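Local coordinates for protein thioesterase (Pseudomonas aeruginosa, PDB 2O5U) that probably hydrolyses fatty acyl-CoA thioesters, as a putative thioesterase of the 4-hydroxybenzoyl-CoA thioesterase family, at residues Ile83-Arg88 and Tyr99-Phe104; Gly93-Gln98 and Val118-Glu123. One frame throughout, in Å; residues are numbered along the deposited sequence. Where two conformers were deposited one is given.

Both contacts lie in the five-stranded antiparallel sheet of a putative thioesterase of the hotdog clan, and strand 96-105 belongs to each. Contact 1 pairs residues 83-88 with 99-104 across one edge of that strand; contact 2 pairs residues 93-98 with 118-123 across the other, so three successive strands, 83-92, 96-105 and 113-123, are stitched side by side. Along the chain the segments alternate: 83-88, 93-98, 99-104, 118-123. The centres are about 19 Å apart, yet the contacts meet where Y99 OH lies 2.9 Å from H119 ND1, a probable hydrogen bond. The two hairpin contacts thus build one continuous sheet, whose face bearing M85, L101, Y99 and H119 packs on helix 34-53.

Contact 1: residues Ile83-Arg88 and Tyr99-Phe104; sequences IEMGLR and YELALF
The hairpin of strands 83-92 and 96-105, in the middle of the hotdog sheet, is joined here by antiparallel pairing of E84, G86 and R88 with F104, A102 and E100. Each of these three pairs exchanges two backbone hydrogen bonds, among them G86 N to A102 O at 2.8 Å. M85 with L103 and L87 with L101 are the non-hydrogen-bonded pairs between them.

On the face of M85 and L87 the contact is apolar. I83 and L103 cross at about a right angle, with I83 CD1 3.7 Å from L103 CD1. The M85 chain bends at chi2 (-55°) and chi3 (-62°), bringing SD 3.7 Å from L103 CB and CE against the A102 carbonyl. L87 and L101 run side by side, and L87 CD1 touches both L101 CG (3.8 Å) and Y99 CB. F40 and A44 of helix 34-53 pack on this face.

On the other face, G86 has no side chain, and the F104 ring turns its edge to the glycine, CE1 4.0 Å from G86 N; R10 makes a cation-pi contact with that ring. In one of its two modelled conformers, R88 points the same way as E100. There E100 CB sits 3.6 Å above the centre of the guanidinium plane, whereas the salt bridge from R88 NH2 to E100 OE1 is long (3.9 Å) and not directed by an N-H. Its firmer polar partner there is Q12 O, reached through NH1. An antiparallel sheet laid against one long helix, here 34-53 on the face of M85, L101 and L103, characterises the hotdog fold.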
loop_
_atom_site.group_PDB
_atom_site.type_symbol
_atom_site.label_atom_id
_atom_site.label_comp_id
_atom_site.label_asym_id
_atom_site.label_seq_id
_atom_site.Cartn_x
_atom_site.Cartn_y
_atom_site.Cartn_z
ATOM N N ILE A 83 -6.905 -2.965 -16.335
ATOM C CA ILE A 83 -5.672 -3.589 -16.748
ATOM C C ILE A 83 -5.857 -5.110 -16.715
ATOM O O ILE A 83 -6.852 -5.610 -16.180
ATOM C CB ILE A 83 -4.426 -3.089 -15.914
ATOM C CG1 ILE A 83 -4.459 -3.535 -14.426
ATOM C CG2 ILE A 83 -4.237 -1.508 -16.028
ATOM C CD1 ILE A 83 -3.712 -4.907 -14.150
ATOM N N GLU A 84 -4.916 -5.811 -17.306
ATOM C CA GLU A 84 -4.887 -7.248 -17.198
ATOM C C GLU A 84 -3.459 -7.720 -17.261
ATOM O O GLU A 84 -2.629 -7.122 -17.966
ATOM C CB GLU A 84 -5.797 -7.915 -18.251
ATOM C CG GLU A 84 -5.184 -8.223 -19.543
ATOM C CD GLU A 84 -6.197 -8.784 -20.532
ATOM O OE1 GLU A 84 -6.810 -9.847 -20.248
ATOM O OE2 GLU A 84 -6.361 -8.161 -21.602
ATOM N N MET A 85 -3.184 -8.799 -16.524
ATOM C CA MET A 85 -1.848 -9.354 -16.422
ATOM C C MET A 85 -1.807 -10.599 -17.233
ATOM O O MET A 85 -2.700 -11.439 -17.056
ATOM C CB MET A 85 -1.521 -9.737 -14.973
ATOM C CG MET A 85 -1.571 -8.581 -13.972
ATOM S SD MET A 85 -0.518 -7.185 -14.447
ATOM C CE MET A 85 1.110 -7.895 -14.440
ATOM N N GLY A 86 -0.823 -10.683 -18.139
ATOM C CA GLY A 86 -0.429 -11.952 -18.794
ATOM C C GLY A 86 0.629 -12.683 -17.991
ATOM O O GLY A 86 1.551 -12.078 -17.403
ATOM N N LEU A 87 0.468 -13.987 -17.933
ATOM C CA LEU A 87 1.334 -14.853 -17.187
ATOM C C LEU A 87 1.784 -16.046 -18.029
ATOM O O LEU A 87 0.968 -16.637 -18.765
ATOM C CB LEU A 87 0.567 -15.335 -15.959
ATOM C CG LEU A 87 1.229 -16.379 -15.041
ATOM C CD1 LEU A 87 2.607 -15.929 -14.496
ATOM C CD2 LEU A 87 0.272 -16.727 -13.896
ATOM N N ARG A 88 3.086 -16.332 -17.994
ATOM C CA ARG A 88 3.599 -17.632 -18.408
ATOM C C ARG A 88 4.710 -18.079 -17.444
ATOM O O ARG A 88 5.280 -17.250 -16.745
ATOM C CB ARG A 88 4.159 -17.565 -19.810
ATOM C CG ARG A 88 5.369 -16.731 -19.896
ATOM C CD ARG A 88 6.027 -17.004 -21.241
ATOM N NE ARG A 88 7.321 -16.325 -21.374
ATOM C CZ ARG A 88 7.482 -15.091 -21.859
ATOM N NH1 ARG A 88 6.442 -14.371 -22.236
ATOM N NH2 ARG A 88 8.691 -14.574 -21.964
ATOM N N TYR A 99 8.446 -17.129 -13.244
ATOM C CA TYR A 99 7.308 -16.566 -13.986
ATOM C C TYR A 99 7.757 -15.393 -14.876
ATOM O O TYR A 99 8.663 -14.624 -14.504
ATOM C CB TYR A 99 6.246 -16.054 -13.019
ATOM C CG TYR A 99 5.895 -16.978 -11.881
ATOM C CD1 TYR A 99 6.494 -16.864 -10.619
ATOM C CD2 TYR A 99 5.002 -18.005 -12.081
ATOM C CE1 TYR A 99 6.119 -17.767 -9.564
ATOM C CE2 TYR A 99 4.649 -18.879 -11.085
ATOM C CZ TYR A 99 5.203 -18.757 -9.840
ATOM O OH TYR A 99 4.815 -19.628 -8.865
ATOM N N GLU A 100 7.175 -15.315 -16.073
ATOM C CA GLU A 100 7.131 -14.054 -16.856
ATOM C C GLU A 100 5.733 -13.428 -16.817
ATOM O O GLU A 100 4.776 -14.101 -17.086
ATOM C CB GLU A 100 7.458 -14.364 -18.284
ATOM C CG GLU A 100 8.830 -14.968 -18.512
ATOM C CD GLU A 100 9.949 -13.922 -18.497
ATOM O OE1 GLU A 100 9.701 -12.684 -18.646
ATOM O OE2 GLU A 100 11.083 -14.359 -18.379
ATOM N N LEU A 101 5.640 -12.119 -16.555
ATOM C CA LEU A 101 4.372 -11.417 -16.484
ATOM C C LEU A 101 4.464 -10.108 -17.293
ATOM O O LEU A 101 5.550 -9.552 -17.451
ATOM C CB LEU A 101 4.050 -11.061 -15.028
ATOM C CG LEU A 101 3.371 -12.208 -14.232
ATOM C CD1 LEU A 101 4.119 -12.561 -13.022
ATOM C CD2 LEU A 101 1.973 -11.973 -13.948
ATOM N N ALA A 102 3.333 -9.651 -17.794
ATOM C CA ALA A 102 3.259 -8.345 -18.442
ATOM C C ALA A 102 1.882 -7.749 -18.100
ATOM O O ALA A 102 0.899 -8.485 -17.932
ATOM C CB ALA A 102 3.510 -8.466 -19.978
ATOM N N LEU A 103 1.814 -6.421 -17.965
ATOM C CA LEU A 103 0.579 -5.709 -17.783
ATOM C C LEU A 103 0.188 -5.153 -19.148
ATOM O O LEU A 103 1.039 -4.601 -19.864
ATOM C CB LEU A 103 0.722 -4.554 -16.783
ATOM C CG LEU A 103 -0.532 -3.697 -16.510
ATOM C CD1 LEU A 103 -0.542 -3.162 -15.073
ATOM C CD2 LEU A 103 -0.711 -2.568 -17.518
ATOM N N PHE A 104 -1.095 -5.257 -19.444
ATOM C CA PHE A 104 -1.740 -4.735 -20.649
ATOM C C PHE A 104 -2.947 -3.901 -20.300
ATOM O O PHE A 104 -3.680 -4.229 -19.373
ATOM C CB PHE A 104 -2.245 -5.896 -21.535
ATOM C CG PHE A 104 -1.153 -6.862 -21.954
ATOM C CD1 PHE A 104 -0.878 -8.000 -21.196
ATOM C CD2 PHE A 104 -0.394 -6.605 -23.116
ATOM C CE1 PHE A 104 0.167 -8.894 -21.607
ATOM C CE2 PHE A 104 0.665 -7.466 -23.509
ATOM C CZ PHE A 104 0.941 -8.602 -22.749
#

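Contact 2: residues Gly93-Gln98 and Val118-Glu123; sequences GNSSVQ and VHVFVE
Strands 96-98 and 118-123 run antiparallel, 167° between their directions, with S96 facing V120, V97 facing H119 and Q98 facing V118. V97 and H119 form the hydrogen-bonded pair: V97 N binds H119 O, and H119 N returns a bond to V97 O, both 3.0 Å. One step further, in the turn, S95 O accepts F121 N at 2.9 Å.

V97 and H119 point the same way, and V97 CG1 lies between the backbone N and the carbonyl carbon (chi1 60°), where it meets H119 CB at 3.8 Å and the edge of the F121 ring, CE1, at the same distance. S95 O also lies at that ring's edge, 3.7 Å from CD1. On the other face S96 CB packs on V120 CG2 (4.0 Å), while the Q98 and V118 side chains cross at a slant, Q98 CG 3.9 Å from V118 CG2; the hydroxyl of S96 bonds to R91.

The H119 imidazole turns from V97 toward Y99 and rests on V45, N46 and L49 of helix 34-53. Strand 83-92 continues the sheet beyond V97 and Q98, and strand 62-73 does so beyond V118.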
loop_
_atom_site.group_PDB
_atom_site.type_symbol
_atom_site.label_atom_id
_atom_site.label_comp_id
_atom_site.label_asym_id
_atom_site.label_seq_id
_atom_site.Cartn_x
_atom_site.Cartn_y
_atom_site.Cartn_z
ATOM N N GLY A 93 11.232 -25.998 -12.143
ATOM C CA GLY A 93 12.232 -26.886 -11.636
ATOM C C GLY A 93 11.590 -27.677 -10.522
ATOM O O GLY A 93 10.374 -27.649 -10.351
ATOM N N ASN A 94 12.433 -28.362 -9.771
ATOM C CA ASN A 94 11.980 -29.234 -8.682
ATOM C C ASN A 94 11.378 -28.399 -7.544
ATOM O O ASN A 94 10.237 -28.675 -7.096
ATOM C CB ASN A 94 13.155 -30.065 -8.159
ATOM C CG ASN A 94 12.708 -31.191 -7.221
ATOM O OD1 ASN A 94 11.697 -31.843 -7.464
ATOM N ND2 ASN A 94 13.468 -31.419 -6.149
ATOM N N SER A 95 12.137 -27.393 -7.083
ATOM C CA SER A 95 11.674 -26.531 -5.981
ATOM C C SER A 95 11.437 -25.065 -6.358
ATOM O O SER A 95 10.889 -24.314 -5.556
ATOM C CB SER A 95 12.591 -26.619 -4.771
ATOM O OG SER A 95 13.908 -26.183 -5.059
ATOM N N SER A 96 11.807 -24.678 -7.582
ATOM C CA SER A 96 11.700 -23.302 -7.949
ATOM C C SER A 96 11.026 -23.158 -9.324
ATOM O O SER A 96 11.027 -24.070 -10.154
ATOM C CB SER A 96 13.093 -22.666 -7.933
ATOM O OG SER A 96 13.844 -23.153 -9.035
ATOM N N VAL A 97 10.498 -21.972 -9.571
ATOM C CA VAL A 97 9.724 -21.678 -10.758
ATOM C C VAL A 97 9.959 -20.185 -11.082
ATOM O O VAL A 97 9.931 -19.311 -10.203
ATOM C CB VAL A 97 8.186 -22.097 -10.607
ATOM C CG1 VAL A 97 7.500 -21.397 -9.477
ATOM C CG2 VAL A 97 7.371 -21.907 -11.941
ATOM N N GLN A 98 10.263 -19.926 -12.355
ATOM C CA GLN A 98 10.406 -18.530 -12.833
ATOM C C GLN A 98 9.172 -18.179 -13.669
ATOM O O GLN A 98 8.907 -18.818 -14.692
ATOM C CB GLN A 98 11.662 -18.353 -13.684
ATOM C CG GLN A 98 11.984 -16.819 -14.080
ATOM C CD GLN A 98 12.434 -16.610 -15.546
ATOM O OE1 GLN A 98 12.848 -17.537 -16.224
ATOM N NE2 GLN A 98 12.338 -15.352 -16.037
ATOM N N VAL A 118 10.914 -15.146 -9.337
ATOM C CA VAL A 118 11.186 -16.536 -8.969
ATOM C C VAL A 118 10.603 -16.848 -7.584
ATOM O O VAL A 118 10.909 -16.179 -6.578
ATOM C CB VAL A 118 12.700 -16.897 -9.014
ATOM C CG1 VAL A 118 12.972 -18.373 -8.575
ATOM C CG2 VAL A 118 13.301 -16.597 -10.369
ATOM N N HIS A 119 9.783 -17.886 -7.554
ATOM C CA HIS A 119 9.429 -18.594 -6.336
ATOM C C HIS A 119 10.404 -19.743 -6.079
ATOM O O HIS A 119 10.759 -20.509 -7.020
ATOM C CB HIS A 119 8.010 -19.206 -6.429
ATOM C CG HIS A 119 6.905 -18.315 -5.940
ATOM N ND1 HIS A 119 5.591 -18.483 -6.336
ATOM C CD2 HIS A 119 6.900 -17.299 -5.035
ATOM C CE1 HIS A 119 4.832 -17.586 -5.725
ATOM N NE2 HIS A 119 5.602 -16.857 -4.932
ATOM N N VAL A 120 10.786 -19.880 -4.807
ATOM C CA VAL A 120 11.313 -21.170 -4.271
ATOM C C VAL A 120 10.323 -21.611 -3.197
ATOM O O VAL A 120 9.873 -20.810 -2.359
ATOM C CB VAL A 120 12.727 -21.049 -3.613
ATOM C CG1 VAL A 120 13.182 -22.429 -3.055
ATOM C CG2 VAL A 120 13.773 -20.551 -4.629
ATOM N N PHE A 121 9.996 -22.891 -3.218
ATOM C CA PHE A 121 9.029 -23.459 -2.343
ATOM C C PHE A 121 9.733 -24.082 -1.119
ATOM O O PHE A 121 10.718 -24.828 -1.242
ATOM C CB PHE A 121 8.067 -24.404 -3.103
ATOM C CG PHE A 121 7.048 -23.650 -3.902
ATOM C CD1 PHE A 121 7.330 -23.244 -5.222
ATOM C CD2 PHE A 121 5.875 -23.189 -3.291
ATOM C CE1 PHE A 121 6.393 -22.475 -5.973
ATOM C CE2 PHE A 121 4.936 -22.412 -4.026
ATOM C CZ PHE A 121 5.202 -22.049 -5.372
ATOM N N VAL A 122 9.224 -23.732 0.048
ATOM C CA VAL A 122 9.865 -24.153 1.258
ATOM C C VAL A 122 8.862 -24.663 2.268
ATOM O O VAL A 122 7.668 -24.277 2.243
ATOM C CB VAL A 122 10.703 -22.988 1.948
ATOM C CG1 VAL A 122 11.880 -22.529 1.096
ATOM C CG2 VAL A 122 9.833 -21.858 2.422
ATOM N N GLU A 123 9.370 -25.499 3.198
ATOM C CA GLU A 123 8.561 -25.902 4.338
ATOM C C GLU A 123 8.173 -24.665 5.201
ATOM O O GLU A 123 9.037 -23.843 5.575
ATOM C CB GLU A 123 9.273 -27.008 5.146
ATOM C CG GLU A 123 8.373 -27.711 6.170
ATOM C CD GLU A 123 8.379 -27.015 7.534
ATOM O OE1 GLU A 123 9.459 -26.987 8.162
ATOM O OE2 GLU A 123 7.315 -26.512 7.988
#